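Local coordinates for rRNA adenine N-6-methyltransferase (Saccharopolyspora erythraea, PDB 6NVM), which dimethylates one adenine of 23S rRNA using S-adenosyl-L-methionine, lowering ribosomal affinity for macrolide, lincosamide and streptogramin B antibiotics, at residues A63-L68 and S213-L218. Residues are numbered along the deposited sequence; the frame is centred on the assembly and turned at random. Where two conformers were deposited one is given.
Sequences AETAEL and SAIMRL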
loop_
_atom_site.group_PDB
_atom_site.type_symbol
_atom_site.label_atom_id
_atom_site.label_comp_id
_atom_site.label_asym_id
_atom_site.label_seq_id
_atom_site.Cartn_x
_atom_site.Cartn_y
_atom_site.Cartn_z
ATOM N N ALA A 63 -7.927 13.212 1.854
ATOM C CA ALA A 63 -9.053 13.112 0.933
ATOM C C ALA A 63 -8.625 13.419 -0.499
ATOM O O ALA A 63 -9.048 12.739 -1.442
ATOM C CB ALA A 63 -10.175 14.049 1.377
ATOM N N GLU A 64 -7.782 14.440 -0.679
ATOM C CA GLU A 64 -7.279 14.765 -2.010
ATOM C C GLU A 64 -6.339 13.685 -2.543
ATOM O O GLU A 64 -6.323 13.417 -3.750
ATOM C CB GLU A 64 -6.580 16.126 -1.967
ATOM C CG GLU A 64 -7.529 17.276 -1.622
ATOM C CD GLU A 64 -6.813 18.530 -1.146
ATOM O OE1 GLU A 64 -5.637 18.435 -0.726
ATOM O OE2 GLU A 64 -7.434 19.615 -1.187
ATOM N N THR A 65 -5.574 13.040 -1.661
ATOM C CA THR A 65 -4.656 11.987 -2.085
ATOM C C THR A 65 -5.393 10.781 -2.650
ATOM O O THR A 65 -4.842 10.047 -3.481
ATOM C CB THR A 65 -3.787 11.552 -0.897
ATOM O OG1 THR A 65 -2.937 12.632 -0.507
ATOM C CG2 THR A 65 -2.930 10.338 -1.237
ATOM N N ALA A 66 -6.623 10.539 -2.200
ATOM C CA ALA A 66 -7.313 9.313 -2.567
ATOM C C ALA A 66 -7.756 9.287 -4.025
ATOM O O ALA A 66 -8.210 8.239 -4.491
ATOM C CB ALA A 66 -8.514 9.112 -1.647
ATOM N N GLU A 67 -7.646 10.405 -4.741
ATOM C CA GLU A 67 -7.987 10.474 -6.160
ATOM C C GLU A 67 -9.414 9.987 -6.399
ATOM O O GLU A 67 -9.672 9.056 -7.166
ATOM C CB GLU A 67 -6.972 9.683 -6.989
ATOM C CG GLU A 67 -5.568 10.266 -6.858
ATOM C CD GLU A 67 -4.533 9.574 -7.720
ATOM O OE1 GLU A 67 -4.610 8.337 -7.888
ATOM O OE2 GLU A 67 -3.630 10.288 -8.222
ATOM N N LEU A 68 -10.346 10.655 -5.729
ATOM C CA LEU A 68 -11.750 10.283 -5.755
ATOM C C LEU A 68 -12.481 11.003 -6.882
ATOM O O LEU A 68 -12.016 12.011 -7.418
ATOM C CB LEU A 68 -12.404 10.605 -4.413
ATOM C CG LEU A 68 -11.712 9.993 -3.192
ATOM C CD1 LEU A 68 -12.400 10.479 -1.923
ATOM C CD2 LEU A 68 -11.722 8.473 -3.281
ATOM N N SER A 213 3.583 9.412 12.213
ATOM C CA SER A 213 2.847 8.646 11.221
ATOM C C SER A 213 3.193 9.164 9.826
ATOM O O SER A 213 4.055 10.030 9.653
ATOM C CB SER A 213 1.343 8.726 11.495
ATOM O OG SER A 213 1.010 8.134 12.738
ATOM N N ALA A 214 2.493 8.635 8.828
ATOM C CA ALA A 214 2.718 9.039 7.451
ATOM C C ALA A 214 1.485 8.678 6.642
ATOM O O ALA A 214 0.711 7.794 7.019
ATOM C CB ALA A 214 3.967 8.368 6.868
ATOM N N ILE A 215 1.302 9.386 5.534
ATOM C CA ILE A 215 0.332 9.009 4.516
ATOM C C ILE A 215 1.084 8.285 3.415
ATOM O O ILE A 215 2.076 8.804 2.886
ATOM C CB ILE A 215 -0.413 10.230 3.953
ATOM C CG1 ILE A 215 -1.112 10.998 5.075
ATOM C CG2 ILE A 215 -1.428 9.782 2.904
ATOM C CD1 ILE A 215 -1.597 12.364 4.659
ATOM N N MET A 216 0.621 7.089 3.074
ATOM C CA MET A 216 1.146 6.339 1.945
ATOM C C MET A 216 -0.022 5.901 1.074
ATOM O O MET A 216 -1.160 5.787 1.538
ATOM C CB MET A 216 1.965 5.118 2.401
ATOM C CG MET A 216 1.177 4.074 3.175
ATOM S SD MET A 216 2.159 2.605 3.575
ATOM C CE MET A 216 2.484 1.954 1.943
ATOM N N ARG A 217 0.271 5.654 -0.199
ATOM C CA ARG A 217 -0.755 5.308 -1.171
ATOM C C ARG A 217 -0.281 4.163 -2.052
ATOM O O ARG A 217 0.869 4.143 -2.492
ATOM C CB ARG A 217 -1.116 6.524 -2.035
ATOM C CG ARG A 217 -2.152 6.255 -3.122
ATOM C CD ARG A 217 -2.569 7.559 -3.807
ATOM N NE ARG A 217 -1.409 8.285 -4.321
ATOM C CZ ARG A 217 -1.434 9.542 -4.747
ATOM N NH1 ARG A 217 -2.564 10.235 -4.727
ATOM N NH2 ARG A 217 -0.324 10.111 -5.193
ATOM N N LEU A 218 -1.172 3.203 -2.275
ATOM C CA LEU A 218 -1.019 2.195 -3.316
ATOM C C LEU A 218 -1.918 2.560 -4.489
ATOM O O LEU A 218 -3.062 2.973 -4.294
ATOM C CB LEU A 218 -1.403 0.800 -2.812
ATOM C CG LEU A 218 -0.786 0.296 -1.514
ATOM C CD1 LEU A 218 -1.244 -1.135 -1.247
ATOM C CD2 LEU A 218 0.716 0.376 -1.583
#
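Arg217 lies against the methyl group of Thr65, whose CG2 sits over one face of the guanidinium, 3.5 Å from Arg217 NH1. This is a worked example of a strand side chain donating to a carbonyl near the C-terminal end of a helix, here in the Rossmann-like fold of class I methyltransferases: helix 56-65 packs on the mixed sheet near strand 213-220, the one strand running against the rest, between 159-167 and 192-200. Carbonyls in such places commonly lack i+4 amide partners, and Arg217 supplies a donor to one of them. Its NH1 bonds to Thr65 O at 2.6 Å, in the carbonyl plane and on a lone pair, although the N-H...O angle of 145° is somewhat bent. Because the chain runs extended as far as CD and then turns at chi3 (55°), the guanidinium meets that oxygen with its edge. Carbonyls here carry the negative side of the helix dipole, which would be expected to favour the positive charge. Just beyond, Glu67 adopts positive phi as the chain leaves the helix. In one of its two conformers Glu67 OE2 lies 3.7 Å from Arg217 NH1, off the guanidinium plane, a long and doubtful salt bridge; there Glu67 OE1 pairs with Arg219 NE, while Arg217 NH2 pairs with Glu195. Thr65 OG1, beside its own backbone N, bonds back to Arg61 O, whereas CG2, anti to that N, is the branch that meets the arginine. Ile215, near the predicted cofactor-binding Leu53, extends the apolar side of the contact: the same Thr65 CG2 also reaches Ile215 CG2, at 4.4 Å.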